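Local atomic coordinates of probable oxidoreductase (Pseudomonas aeruginosa, PDB entry 4B7C), a protein that probably acts as an NADP-dependent oxidoreductase of the medium-chain dehydrogenase/reductase family, its physiological substrate not being established. Residues L48-A53 and E318-L323; R55-D60 and V73-G78. All blocks are in the same frame, centred on the assembly; numbering follows the deposited sequence. Where two conformers were deposited one is given.

Contact 1: residues L48-A53 and E318-L323; sequences LSLDPA and ETLLKL
The methyl CD2 of L323 sits over the flat faces of two successive peptide groups, L50-D51 and D51-P52. It lies 3.4 Å from L50 C and 3.3 Å from D51 C, above both planes, while the P52 ring comes alongside it, P52 CD and L323 CD2 being 4.0 Å apart. A branched apolar side chain suits this place, since it can cover the peptide surface without competing for its polar atoms; P52 N has no hydrogen to offer and joins its ring carbon CD beside the methyl.

L50 points its CB toward helix 316-321, and its CD2 meets T319 CG2 at 3.3 Å, tighter than a usual van der Waals contact, with the two side chains crossing at about a right angle. T319 has CG2 anti to its backbone N, which brings the methyl to L50, while OG1 hydrogen-bonds with OG1 of T315: the beta-branched threonine thus serves both an apolar and a polar neighbour. L320 takes a looser part, its CD1 4.5 Å from L50 CG. The CB of D51 points away from the helix, and its carboxylate forms a salt bridge with K331.

No hydrogen bond joins the two segments; strand 331-335 mediates, with L332 touching L50, T319 and L323 and its backbone pairing with L50. The arrangement belongs to the catalytic domain of medium-chain dehydrogenases/reductases, a GroES-like fold in which the C-terminal part of the chain returns after the Rossmann domain and packs against the N-terminal part.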
loop_
_atom_site.group_PDB
_atom_site.type_symbol
_atom_site.label_atom_id
_atom_site.label_comp_id
_atom_site.label_asym_id
_atom_site.label_seq_id
_atom_site.Cartn_x
_atom_site.Cartn_y
_atom_site.Cartn_z
ATOM N N LEU B 48 15.535 5.884 29.840
ATOM C CA LEU B 48 15.372 6.345 28.457
ATOM C C LEU B 48 15.213 5.191 27.500
ATOM O O LEU B 48 15.822 4.133 27.665
ATOM C CB LEU B 48 16.553 7.185 28.015
ATOM C CG LEU B 48 16.831 8.424 28.856
ATOM C CD1 LEU B 48 18.081 9.103 28.325
ATOM C CD2 LEU B 48 15.646 9.395 28.923
ATOM N N SER B 49 14.323 5.386 26.534
ATOM C CA SER B 49 14.065 4.391 25.513
ATOM C C SER B 49 15.078 4.549 24.380
ATOM O O SER B 49 15.198 5.609 23.778
ATOM C CB SER B 49 12.660 4.523 24.950
ATOM O OG SER B 49 12.488 3.625 23.863
ATOM N N LEU B 50 15.825 3.486 24.118
ATOM C CA LEU B 50 16.688 3.450 22.949
ATOM C C LEU B 50 15.952 2.675 21.855
ATOM O O LEU B 50 15.640 1.489 22.032
ATOM C CB LEU B 50 18.051 2.840 23.288
ATOM C CG LEU B 50 19.104 3.787 23.888
ATOM C CD1 LEU B 50 18.563 4.657 25.010
ATOM C CD2 LEU B 50 20.283 2.974 24.398
ATOM N N ASP B 51 15.697 3.376 20.741
ATOM C CA ASP B 51 14.845 2.902 19.635
ATOM C C ASP B 51 15.507 3.077 18.273
ATOM O O ASP B 51 16.109 4.120 18.011
ATOM C CB ASP B 51 13.532 3.713 19.503
ATOM C CG ASP B 51 12.710 3.764 20.800
ATOM O OD1 ASP B 51 12.428 2.680 21.353
ATOM O OD2 ASP B 51 12.319 4.878 21.257
ATOM N N PRO B 52 15.328 2.096 17.372
ATOM C CA PRO B 52 15.885 2.231 16.006
ATOM C C PRO B 52 15.441 3.506 15.297
ATOM O O PRO B 52 16.195 4.045 14.475
ATOM C CB PRO B 52 15.336 0.993 15.282
ATOM C CG PRO B 52 15.100 -0.001 16.370
ATOM C CD PRO B 52 14.621 0.816 17.538
ATOM N N ALA B 53 14.228 3.975 15.605
ATOM C CA ALA B 53 13.709 5.230 15.036
ATOM C C ALA B 53 14.639 6.411 15.288
ATOM O O ALA B 53 14.597 7.408 14.560
ATOM C CB ALA B 53 12.309 5.531 15.556
ATOM N N GLU B 318 27.557 4.353 22.738
ATOM C CA GLU B 318 27.925 2.947 22.529
ATOM C C GLU B 318 26.692 2.085 22.615
ATOM O O GLU B 318 26.513 1.192 21.793
ATOM C CB GLU B 318 28.975 2.418 23.521
ATOM C CG GLU B 318 28.725 2.546 25.001
ATOM C CD GLU B 318 29.431 3.735 25.625
ATOM O OE1 GLU B 318 29.166 4.835 25.116
ATOM O OE2 GLU B 318 30.230 3.598 26.608
ATOM N N THR B 319 25.884 2.334 23.647
ATOM C CA THR B 319 24.687 1.537 23.897
ATOM C C THR B 319 23.731 1.620 22.724
ATOM O O THR B 319 23.118 0.631 22.353
ATOM C CB THR B 319 23.971 1.967 25.195
ATOM O OG1 THR B 319 24.884 1.907 26.305
ATOM C CG2 THR B 319 22.776 1.062 25.450
ATOM N N LEU B 320 23.650 2.795 22.119
ATOM C CA LEU B 320 22.845 2.988 20.906
ATOM C C LEU B 320 23.224 2.051 19.745
ATOM O O LEU B 320 22.348 1.579 19.021
ATOM C CB LEU B 320 22.927 4.447 20.434
ATOM C CG LEU B 320 21.936 4.828 19.312
ATOM C CD1 LEU B 320 20.492 4.508 19.683
ATOM C CD2 LEU B 320 22.037 6.283 18.883
ATOM N N LEU B 321 24.524 1.803 19.570
ATOM C CA LEU B 321 25.026 0.899 18.515
ATOM C C LEU B 321 24.566 -0.532 18.697
ATOM O O LEU B 321 24.330 -1.236 17.713
ATOM C CB LEU B 321 26.549 0.916 18.444
ATOM C CG LEU B 321 27.081 2.270 17.958
ATOM C CD1 LEU B 321 28.574 2.241 17.691
ATOM C CD2 LEU B 321 26.340 2.764 16.722
ATOM N N LYS B 322 24.393 -0.938 19.955
ATOM C CA LYS B 322 23.921 -2.279 20.297
ATOM C C LYS B 322 22.558 -2.565 19.687
ATOM O O LYS B 322 22.173 -3.722 19.482
ATOM C CB LYS B 322 23.864 -2.420 21.825
ATOM C CG LYS B 322 23.401 -3.762 22.363
ATOM C CD LYS B 322 23.422 -3.792 23.893
ATOM C CE LYS B 322 23.146 -5.177 24.458
ATOM N NZ LYS B 322 23.009 -5.104 25.948
ATOM N N LEU B 323 21.817 -1.496 19.422
ATOM C CA LEU B 323 20.503 -1.577 18.810
ATOM C C LEU B 323 20.578 -2.142 17.389
ATOM O O LEU B 323 19.673 -2.846 16.941
ATOM C CB LEU B 323 19.879 -0.182 18.778
ATOM C CG LEU B 323 18.374 -0.088 19.048
ATOM C CD1 LEU B 323 17.863 -1.120 20.039
ATOM C CD2 LEU B 323 18.047 1.316 19.539
#

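Contact 2: residues R55-D60 and V73-G78; sequences RGWMND and VMRALG
W57, in the last turn of helix 53-58, faces R75 in the extended run that leads into strand 77-85, their CA atoms 7.5 Å apart; the CA atoms of M58 and M74 follow at 8.3 Å. Backbones this far apart form no hydrogen bonds with each other, and side chains fill the interval.

R75 was modelled in two conformers. In the one described, its aliphatic part crosses one face of the indole, with CD 4.0 Å from the centroid of the six-membered ring of W57. A bend at chi3 (-51°) then carries the guanidinium over the five-membered ring, a cation-pi contact in which R75 NH1 comes to 3.5 Å from W57 CG. The planes are 67° apart, so the guanidinium presents an edge to the indole face instead of stacking flat. Arginine suits the place because its methylenes cover the ring while, in this conformer, NH2 still reaches the carbonyl of P66.

Both segments belong to the GroES-like domain, and the packing sets helix 53-58 against the extended run that leads into strand 77-85.

M74, its flexible chain bent at chi2 (54°), brings CE to the edge of the indole and to 3.8 Å from M58 CG, the two methionines crossing at about a right angle beside F26.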
loop_
_atom_site.group_PDB
_atom_site.type_symbol
_atom_site.label_atom_id
_atom_site.label_comp_id
_atom_site.label_asym_id
_atom_site.label_seq_id
_atom_site.Cartn_x
_atom_site.Cartn_y
_atom_site.Cartn_z
ATOM N N ARG B 55 17.674 6.632 14.629
ATOM C CA ARG B 55 18.500 6.803 13.428
ATOM C C ARG B 55 17.836 7.775 12.422
ATOM O O ARG B 55 18.474 8.701 11.875
ATOM C CB ARG B 55 18.813 5.420 12.835
ATOM C CG ARG B 55 20.080 5.368 11.973
ATOM C CD ARG B 55 21.273 6.141 12.400
ATOM N NE ARG B 55 22.132 6.440 11.257
ATOM C CZ ARG B 55 22.027 7.473 10.419
ATOM N NH1 ARG B 55 21.078 8.392 10.554
ATOM N NH2 ARG B 55 22.904 7.581 9.420
ATOM N N GLY B 56 16.529 7.619 12.239
ATOM C CA GLY B 56 15.768 8.523 11.385
ATOM C C GLY B 56 15.734 9.936 11.934
ATOM O O GLY B 56 15.784 10.912 11.176
ATOM N N TRP B 57 15.621 10.058 13.252
ATOM C CA TRP B 57 15.533 11.382 13.903
ATOM C C TRP B 57 16.791 12.172 13.734
ATOM O O TRP B 57 16.773 13.409 13.826
ATOM C CB TRP B 57 15.241 11.259 15.395
ATOM C CG TRP B 57 14.005 10.481 15.724
ATOM C CD1 TRP B 57 12.914 10.229 14.903
ATOM C CD2 TRP B 57 13.663 9.861 17.011
ATOM N NE1 TRP B 57 11.977 9.486 15.560
ATOM C CE2 TRP B 57 12.360 9.233 16.827
ATOM C CE3 TRP B 57 14.292 9.751 18.238
ATOM C CZ2 TRP B 57 11.731 8.528 17.845
ATOM C CZ3 TRP B 57 13.657 9.041 19.261
ATOM C CH2 TRP B 57 12.410 8.437 19.069
ATOM N N MET B 58 17.894 11.461 13.521
ATOM C CA MET B 58 19.192 12.100 13.308
ATOM C C MET B 58 19.408 12.584 11.869
ATOM O O MET B 58 20.227 13.475 11.622
ATOM C CB MET B 58 20.321 11.136 13.684
ATOM C CG MET B 58 20.506 10.982 15.184
ATOM S SD MET B 58 21.874 9.849 15.596
ATOM C CE MET B 58 21.072 8.259 15.466
ATOM N N ASN B 59 18.700 11.965 10.930
ATOM C CA ASN B 59 18.803 12.317 9.511
ATOM C C ASN B 59 18.060 13.600 9.149
ATOM O O ASN B 59 16.975 13.872 9.682
ATOM C CB ASN B 59 18.282 11.153 8.647
ATOM C CG ASN B 59 19.259 10.007 8.544
ATOM O OD1 ASN B 59 20.457 10.160 8.763
ATOM N ND2 ASN B 59 18.750 8.844 8.195
ATOM N N ASP B 60 18.638 14.347 8.204
ATOM C CA ASP B 60 18.067 15.592 7.692
ATOM C C ASP B 60 17.209 15.246 6.482
ATOM O O ASP B 60 17.663 15.081 5.341
ATOM C CB ASP B 60 19.139 16.651 7.387
ATOM C CG ASP B 60 18.602 18.080 7.519
ATOM O OD1 ASP B 60 17.412 18.275 7.862
ATOM O OD2 ASP B 60 19.382 19.018 7.279
ATOM N N VAL B 73 19.692 18.881 22.158
ATOM C CA VAL B 73 19.698 17.643 22.926
ATOM C C VAL B 73 19.041 16.541 22.114
ATOM O O VAL B 73 17.971 16.728 21.552
ATOM C CB VAL B 73 18.958 17.804 24.264
ATOM C CG1 VAL B 73 18.956 16.483 25.032
ATOM C CG2 VAL B 73 19.612 18.905 25.077
ATOM N N MET B 74 19.694 15.393 22.049
ATOM C CA MET B 74 19.181 14.279 21.277
ATOM C C MET B 74 17.793 13.843 21.780
ATOM O O MET B 74 17.548 13.762 22.987
ATOM C CB MET B 74 20.143 13.094 21.319
ATOM C CG MET B 74 19.670 11.870 20.544
ATOM S SD MET B 74 19.250 12.178 18.833
ATOM C CE MET B 74 18.584 10.566 18.438
ATOM N N ARG B 75 16.896 13.569 20.836
ATOM C CA ARG B 75 15.529 13.160 21.159
ATOM C C ARG B 75 15.500 11.754 21.747
ATOM O O ARG B 75 16.163 10.853 21.259
ATOM C CB ARG B 75 14.625 13.222 19.916
ATOM C CG ARG B 75 13.181 12.790 20.156
ATOM C CD ARG B 75 12.249 12.982 18.958
ATOM N NE ARG B 75 12.348 14.342 18.436
ATOM C CZ ARG B 75 12.609 14.689 17.178
ATOM N NH1 ARG B 75 12.789 13.775 16.221
ATOM N NH2 ARG B 75 12.674 15.981 16.878
ATOM N N ALA B 76 14.715 11.568 22.802
ATOM C CA ALA B 76 14.504 10.243 23.405
ATOM C C ALA B 76 13.226 10.225 24.226
ATOM O O ALA B 76 12.975 11.142 25.004
ATOM C CB ALA B 76 15.676 9.868 24.297
ATOM N N LEU B 77 12.439 9.185 24.046
ATOM C CA LEU B 77 11.324 8.920 24.923
ATOM C C LEU B 77 11.889 8.381 26.230
ATOM O O LEU B 77 12.898 7.669 26.254
ATOM C CB LEU B 77 10.341 7.914 24.316
ATOM C CG LEU B 77 9.583 8.387 23.060
ATOM C CD1 LEU B 77 8.813 7.222 22.445
ATOM C CD2 LEU B 77 8.663 9.562 23.311
ATOM N N GLY B 78 11.248 8.726 27.326
ATOM C CA GLY B 78 11.715 8.277 28.626
ATOM C C GLY B 78 10.650 8.304 29.692
ATOM O O GLY B 78 9.554 8.827 29.476
#

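The two contacts have centres about 10 Å apart and reach the same sheet, in which strands 41-49 and 77-85 are antiparallel neighbours. Strand 41-49 runs into the first segment of contact 1, and helix 53-58 of contact 2 follows it a few residues later. Between the strands, S49 N lies 2.7 Å from L77 O, a probable hydrogen bond. The helices meet through packing, L320 CD2 being 4.1 Å from M58 CE, so the C-terminal helix touches the one that carries W57. P52 of contact 1 touches I250 and R55 of contact 2 touches Y253, which suggests that both adjoin the boundary with the Rossmann domain, where such enzymes generally hold their nucleotide cofactor.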